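Long-range contacts in oxalate biosynthetic component 1 (PDB 5IKY), which takes part in quorum sensing-dependent oxalate production as a bifunctional enzyme, joining a lyase activity to that of an alpha/beta-type serine hydrolase: residues R616-E621 and R736-R741; V676-P681 and L731-R736. All blocks are in the same frame, centred on the assembly; numbering follows the deposited sequence.

Contact 1 (R616-E621 and R736-R741); sequences RYEDHE and RSNASR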
loop_
_atom_site.group_PDB
_atom_site.type_symbol
_atom_site.label_atom_id
_atom_site.label_comp_id
_atom_site.label_asym_id
_atom_site.label_seq_id
_atom_site.Cartn_x
_atom_site.Cartn_y
_atom_site.Cartn_z
ATOM N N ARG A 616 -27.737 0.336 -22.049
ATOM C CA ARG A 616 -28.575 -0.764 -21.586
ATOM C C ARG A 616 -29.891 -0.262 -20.996
ATOM O O ARG A 616 -30.808 -1.046 -20.751
ATOM C CB ARG A 616 -27.826 -1.606 -20.550
ATOM C CG ARG A 616 -26.634 -2.369 -21.108
ATOM C CD ARG A 616 -25.817 -3.012 -19.997
ATOM N NE ARG A 616 -26.611 -3.932 -19.188
ATOM C CZ ARG A 616 -26.551 -4.000 -17.863
ATOM N NH1 ARG A 616 -25.736 -3.197 -17.193
ATOM N NH2 ARG A 616 -27.310 -4.868 -17.205
ATOM N N TYR A 617 -29.977 1.045 -20.769
ATOM C CA TYR A 617 -31.168 1.643 -20.171
ATOM C C TYR A 617 -32.176 2.073 -21.233
ATOM O O TYR A 617 -31.821 2.716 -22.220
ATOM C CB TYR A 617 -30.783 2.834 -19.289
ATOM C CG TYR A 617 -30.062 2.437 -18.018
ATOM C CD1 TYR A 617 -28.726 2.057 -18.042
ATOM C CD2 TYR A 617 -30.717 2.443 -16.793
ATOM C CE1 TYR A 617 -28.062 1.691 -16.883
ATOM C CE2 TYR A 617 -30.061 2.080 -15.629
ATOM C CZ TYR A 617 -28.734 1.704 -15.680
ATOM O OH TYR A 617 -28.078 1.342 -14.524
ATOM N N GLU A 618 -33.437 1.710 -21.018
ATOM C CA GLU A 618 -34.503 1.999 -21.970
ATOM C C GLU A 618 -34.781 3.496 -22.071
ATOM O O GLU A 618 -34.823 4.061 -23.164
ATOM C CB GLU A 618 -35.781 1.257 -21.571
ATOM C CG GLU A 618 -36.923 1.394 -22.564
ATOM C CD GLU A 618 -36.966 0.253 -23.564
ATOM O OE1 GLU A 618 -37.858 -0.613 -23.439
ATOM O OE2 GLU A 618 -36.110 0.222 -24.473
ATOM N N ASP A 619 -34.973 4.133 -20.921
ATOM C CA ASP A 619 -35.285 5.557 -20.871
ATOM C C ASP A 619 -34.033 6.389 -20.606
ATOM O O ASP A 619 -33.979 7.153 -19.642
ATOM C CB ASP A 619 -36.336 5.835 -19.795
ATOM C CG ASP A 619 -37.582 4.983 -19.961
ATOM O OD1 ASP A 619 -37.851 4.528 -21.094
ATOM O OD2 ASP A 619 -38.291 4.765 -18.955
ATOM N N HIS A 620 -33.031 6.240 -21.467
ATOM C CA HIS A 620 -31.760 6.933 -21.278
ATOM C C HIS A 620 -31.851 8.416 -21.626
ATOM O O HIS A 620 -31.152 9.241 -21.036
ATOM C CB HIS A 620 -30.661 6.269 -22.113
ATOM C CG HIS A 620 -31.003 6.126 -23.564
ATOM N ND1 HIS A 620 -30.591 7.030 -24.519
ATOM C CD2 HIS A 620 -31.705 5.175 -24.225
ATOM C CE1 HIS A 620 -31.032 6.647 -25.705
ATOM N NE2 HIS A 620 -31.709 5.524 -25.554
ATOM N N GLU A 621 -32.715 8.753 -22.578
ATOM C CA GLU A 621 -32.866 10.136 -23.017
ATOM C C GLU A 621 -33.428 11.024 -21.909
ATOM O O GLU A 621 -33.199 12.233 -21.896
ATOM C CB GLU A 621 -33.767 10.209 -24.252
ATOM N N ARG A 736 -30.022 -4.849 -29.646
ATOM C CA ARG A 736 -31.387 -5.165 -29.240
ATOM C C ARG A 736 -31.955 -4.090 -28.320
ATOM O O ARG A 736 -32.996 -4.286 -27.695
ATOM C CB ARG A 736 -31.446 -6.520 -28.531
ATOM C CG ARG A 736 -30.821 -7.672 -29.294
ATOM C CD ARG A 736 -31.283 -8.998 -28.712
ATOM N NE ARG A 736 -31.396 -8.941 -27.256
ATOM C CZ ARG A 736 -30.476 -9.397 -26.413
ATOM N NH1 ARG A 736 -29.365 -9.955 -26.875
ATOM N NH2 ARG A 736 -30.669 -9.302 -25.105
ATOM N N SER A 737 -31.264 -2.959 -28.230
ATOM C CA SER A 737 -31.699 -1.881 -27.350
ATOM C C SER A 737 -32.066 -0.630 -28.137
ATOM O O SER A 737 -31.814 -0.542 -29.339
ATOM C CB SER A 737 -30.605 -1.548 -26.332
ATOM O OG SER A 737 -29.482 -0.956 -26.963
ATOM N N ASN A 738 -32.667 0.336 -27.450
ATOM C CA ASN A 738 -32.939 1.636 -28.048
ATOM C C ASN A 738 -31.805 2.605 -27.736
ATOM O O ASN A 738 -32.035 3.757 -27.365
ATOM C CB ASN A 738 -34.278 2.193 -27.560
ATOM C CG ASN A 738 -34.364 2.274 -26.049
ATOM O OD1 ASN A 738 -33.662 1.556 -25.336
ATOM N ND2 ASN A 738 -35.230 3.150 -25.552
ATOM N N ALA A 739 -30.577 2.120 -27.880
ATOM C CA ALA A 739 -29.396 2.947 -27.690
ATOM C C ALA A 739 -29.203 3.860 -28.892
ATOM O O ALA A 739 -29.574 3.506 -30.013
ATOM C CB ALA A 739 -28.168 2.083 -27.472
ATOM N N SER A 740 -28.623 5.032 -28.654
ATOM C CA SER A 740 -28.425 6.027 -29.702
ATOM C C SER A 740 -27.594 5.482 -30.862
ATOM O O SER A 740 -26.471 5.015 -30.669
ATOM C CB SER A 740 -27.755 7.276 -29.127
ATOM O OG SER A 740 -28.381 7.678 -27.921
ATOM N N ARG A 741 -28.164 5.532 -32.063
ATOM C CA ARG A 741 -27.447 5.138 -33.268
ATOM C C ARG A 741 -26.246 6.055 -33.467
ATOM O O ARG A 741 -26.332 7.259 -33.231
ATOM C CB ARG A 741 -28.367 5.185 -34.491
#
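Two irregular loops meet where Glu618 and Asn738 lie opposite each other, their CA atoms 6.3 Å apart, and neither backbone runs on as a strand alongside the other. Asn738 is gripped at both ends of the residue. Its side-chain amide gives ND2 to the backbone O of Glu618 at 2.6 Å, and its own backbone O receives NE2 of His620, also at 2.6 Å. Both bonds bend moderately, with N-H...O angles of 146°, and in both the acceptor lies somewhat out of the plane of the donor group. The imidazole gets there because CG of His620 sits between the backbone N and the carbonyl carbon (chi1 53°), turning the NE2 edge of the ring onto the carbonyl. A carbonyl partner implies that NE2 carries a proton. CE1 of the same ring passes OG of Ser740 obliquely, at 3.6 Å.

Each loop is also folded back on itself. Glu618 to His620 form an inverse gamma turn, closed by a weak bond from His620 N to Glu618 O (3.3 Å), so this carbonyl serves a donor from either loop. In the other loop, Ser737 OG takes a weak bond from Ala739 N, the pattern of an ST turn, and is also hydrogen-bonded to Arg734 O. Segment 616-621 belongs to the cap family region, whereas 736-741 is the stretch leading from helix 715-734 into strand 747-752 of the hydrolase sheet. On the cap side, Tyr617 points away from this meeting and packs on Pro631 and Asn635 of helix 629-641.

The carboxylate of Glu618 crosses the Asn738 amide with the two planes 87° apart. OE2 ends up 2.9 Å from OD1 of Asn738, an approach of two acceptors that makes the modelled position of this exposed group doubtful.

Contact 2 (V676-P681 and L731-R736); sequences VDQFKP and LELRDR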
loop_
_atom_site.group_PDB
_atom_site.type_symbol
_atom_site.label_atom_id
_atom_site.label_comp_id
_atom_site.label_asym_id
_atom_site.label_seq_id
_atom_site.Cartn_x
_atom_site.Cartn_y
_atom_site.Cartn_z
ATOM N N VAL A 676 -35.092 -6.668 -18.713
ATOM C CA VAL A 676 -34.564 -8.003 -18.460
ATOM C C VAL A 676 -33.735 -8.532 -19.632
ATOM O O VAL A 676 -32.710 -9.181 -19.428
ATOM C CB VAL A 676 -35.701 -8.999 -18.143
ATOM C CG1 VAL A 676 -35.152 -10.407 -17.952
ATOM C CG2 VAL A 676 -36.461 -8.552 -16.903
ATOM N N ASP A 677 -34.161 -8.243 -20.858
ATOM C CA ASP A 677 -33.442 -8.748 -22.025
ATOM C C ASP A 677 -32.223 -7.881 -22.344
ATOM O O ASP A 677 -31.551 -8.083 -23.356
ATOM C CB ASP A 677 -34.368 -8.842 -23.243
ATOM C CG ASP A 677 -34.468 -7.538 -24.009
ATOM O OD1 ASP A 677 -34.696 -6.484 -23.375
ATOM O OD2 ASP A 677 -34.311 -7.568 -25.249
ATOM N N GLN A 678 -31.942 -6.917 -21.471
ATOM C CA GLN A 678 -30.704 -6.151 -21.550
ATOM C C GLN A 678 -29.724 -6.629 -20.482
ATOM O O GLN A 678 -28.645 -6.058 -20.316
ATOM C CB GLN A 678 -30.974 -4.653 -21.396
ATOM C CG GLN A 678 -31.349 -3.953 -22.695
ATOM C CD GLN A 678 -30.238 -4.006 -23.730
ATOM O OE1 GLN A 678 -29.139 -3.500 -23.505
ATOM N NE2 GLN A 678 -30.523 -4.618 -24.873
ATOM N N PHE A 679 -30.112 -7.677 -19.757
ATOM C CA PHE A 679 -29.230 -8.290 -18.770
ATOM C C PHE A 679 -28.051 -8.964 -19.454
ATOM O O PHE A 679 -28.211 -9.621 -20.484
ATOM C CB PHE A 679 -29.979 -9.317 -17.913
ATOM C CG PHE A 679 -30.831 -8.713 -16.834
ATOM C CD1 PHE A 679 -30.751 -7.362 -16.534
ATOM C CD2 PHE A 679 -31.706 -9.504 -16.106
ATOM C CE1 PHE A 679 -31.536 -6.812 -15.536
ATOM C CE2 PHE A 679 -32.492 -8.960 -15.107
ATOM C CZ PHE A 679 -32.406 -7.612 -14.821
ATOM N N LYS A 680 -26.868 -8.798 -18.878
ATOM C CA LYS A 680 -25.671 -9.441 -19.397
ATOM C C LYS A 680 -25.705 -10.937 -19.110
ATOM O O LYS A 680 -25.968 -11.350 -17.980
ATOM C CB LYS A 680 -24.419 -8.814 -18.781
ATOM C CG LYS A 680 -24.272 -7.328 -19.055
ATOM C CD LYS A 680 -23.165 -6.716 -18.215
ATOM C CE LYS A 680 -23.023 -5.230 -18.493
ATOM N NZ LYS A 680 -22.000 -4.597 -17.616
ATOM N N PRO A 681 -25.447 -11.758 -20.139
ATOM C CA PRO A 681 -25.318 -13.208 -19.955
ATOM C C PRO A 681 -24.115 -13.558 -19.080
ATOM O O PRO A 681 -23.251 -12.706 -18.866
ATOM C CB PRO A 681 -25.136 -13.732 -21.383
ATOM C CG PRO A 681 -24.604 -12.568 -22.150
ATOM C CD PRO A 681 -25.259 -11.361 -21.544
ATOM N N LEU A 731 -21.879 -5.705 -28.062
ATOM C CA LEU A 731 -22.494 -5.180 -29.277
ATOM C C LEU A 731 -23.821 -5.865 -29.567
ATOM O O LEU A 731 -24.794 -5.212 -29.945
ATOM C CB LEU A 731 -21.552 -5.343 -30.469
ATOM C CG LEU A 731 -20.404 -4.337 -30.546
ATOM C CD1 LEU A 731 -19.434 -4.719 -31.644
ATOM C CD2 LEU A 731 -20.948 -2.938 -30.776
ATOM N N GLU A 732 -23.855 -7.180 -29.386
ATOM C CA GLU A 732 -25.076 -7.943 -29.605
ATOM C C GLU A 732 -26.173 -7.473 -28.651
ATOM O O GLU A 732 -27.349 -7.406 -29.019
ATOM C CB GLU A 732 -24.811 -9.440 -29.433
ATOM C CG GLU A 732 -25.954 -10.225 -28.811
ATOM C CD GLU A 732 -25.643 -11.706 -28.695
ATOM O OE1 GLU A 732 -24.467 -12.047 -28.442
ATOM O OE2 GLU A 732 -26.571 -12.527 -28.866
ATOM N N LEU A 733 -25.772 -7.112 -27.437
ATOM C CA LEU A 733 -26.707 -6.613 -26.437
ATOM C C LEU A 733 -27.154 -5.188 -26.760
ATOM O O LEU A 733 -28.222 -4.749 -26.329
ATOM C CB LEU A 733 -26.072 -6.665 -25.045
ATOM C CG LEU A 733 -26.990 -7.004 -23.872
ATOM C CD1 LEU A 733 -27.655 -8.355 -24.090
ATOM C CD2 LEU A 733 -26.209 -6.997 -22.569
ATOM N N ARG A 734 -26.331 -4.470 -27.520
ATOM C CA ARG A 734 -26.624 -3.086 -27.877
ATOM C C ARG A 734 -27.553 -3.010 -29.087
ATOM O O ARG A 734 -28.320 -2.058 -29.240
ATOM C CB ARG A 734 -25.329 -2.320 -28.160
ATOM C CG ARG A 734 -25.496 -0.808 -28.177
ATOM C CD ARG A 734 -24.217 -0.105 -28.613
ATOM N NE ARG A 734 -24.272 1.330 -28.343
ATOM C CZ ARG A 734 -24.882 2.216 -29.125
ATOM N NH1 ARG A 734 -25.494 1.818 -30.232
ATOM N NH2 ARG A 734 -24.880 3.500 -28.796
ATOM N N ASP A 735 -27.478 -4.025 -29.942
ATOM C CA ASP A 735 -28.281 -4.073 -31.158
ATOM C C ASP A 735 -29.745 -4.398 -30.866
ATOM O O ASP A 735 -30.605 -4.244 -31.732
ATOM C CB ASP A 735 -27.698 -5.099 -32.131
ATOM C CG ASP A 735 -26.323 -4.707 -32.634
ATOM O OD1 ASP A 735 -25.753 -3.726 -32.110
ATOM O OD2 ASP A 735 -25.808 -5.381 -33.552
ATOM N N ARG A 736 -30.022 -4.849 -29.646
ATOM C CA ARG A 736 -31.387 -5.165 -29.240
ATOM C C ARG A 736 -31.955 -4.090 -28.320
ATOM O O ARG A 736 -32.996 -4.286 -27.695
ATOM C CB ARG A 736 -31.446 -6.520 -28.531
ATOM C CG ARG A 736 -30.821 -7.672 -29.294
ATOM C CD ARG A 736 -31.283 -8.998 -28.712
ATOM N NE ARG A 736 -31.396 -8.941 -27.256
ATOM C CZ ARG A 736 -30.476 -9.397 -26.413
ATOM N NH1 ARG A 736 -29.365 -9.955 -26.875
ATOM N NH2 ARG A 736 -30.669 -9.302 -25.105
#
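Leu733 pushes its side chain from helix 715-734 toward the short 3-10 turn at 676-678 and the loop after it, with its CA 6.3 Å from that of Gln678. Going outward, CB points at the loop but is not yet in contact with it. CG comes to 4.0 Å from the backbone O of Gln678 and lies about as far from OE1 of the same residue. There the chain forks: CD1 settles near the backbone O atoms of Asp677 and Phe679, while CD2 presses in at 3.4 Å from Gln678 O and meets CG of Lys680 at 4.0 Å. The lysine crosses it at roughly a right angle and runs on, extended, to a salt bridge with Glu688.

Gln678 slides past Leu733 in the reverse direction. Its chain bends about the CB-CG bond (chi2 -63°), which brings NE2 back to the backbone O of Leu733 at 2.7 Å. This bond is nearly straight, 158° at the hydrogen, and lies in the planes of both the amide and the carbonyl, which favours this rotation of the amide.

Farther out, the edge of the Arg736 guanidinium faces the backbone O of Asp677. The modelled NH2 to O separation of 2.3 Å is too short to trust, although the bond itself is plausible. A long salt bridge, 3.8 Å from NE of Arg736 to OD2 of Asp677, accompanies it. Pro681 is the N-cap of helix 682-690; the contact is a loop-on-helix join, in which the loop of the cap family region leading into that helix packs on the C-terminal part of helix 715-734.

How the contacts relate
The two contacts share Arg736 and lie with their centres about 10 Å apart; along the chain, contact 2 is nested inside the loop that contact 1 closes. They are also tied directly. Arg616 NE reaches Gln678 O at 3.2 Å, and Arg734 NH2 reaches Ser740 O at 2.9 Å, both probable hydrogen bonds, while CB of Ser737 packs 3.4 Å from NE2 of Gln678. Loops 616-621 and 676-681 thus both gather beside the end of helix 715-734. Both sites are peripheral, their centres 40 and 38 Å from the centre of the chain, and neither contributes to the magnesium site of His227 and Glu477.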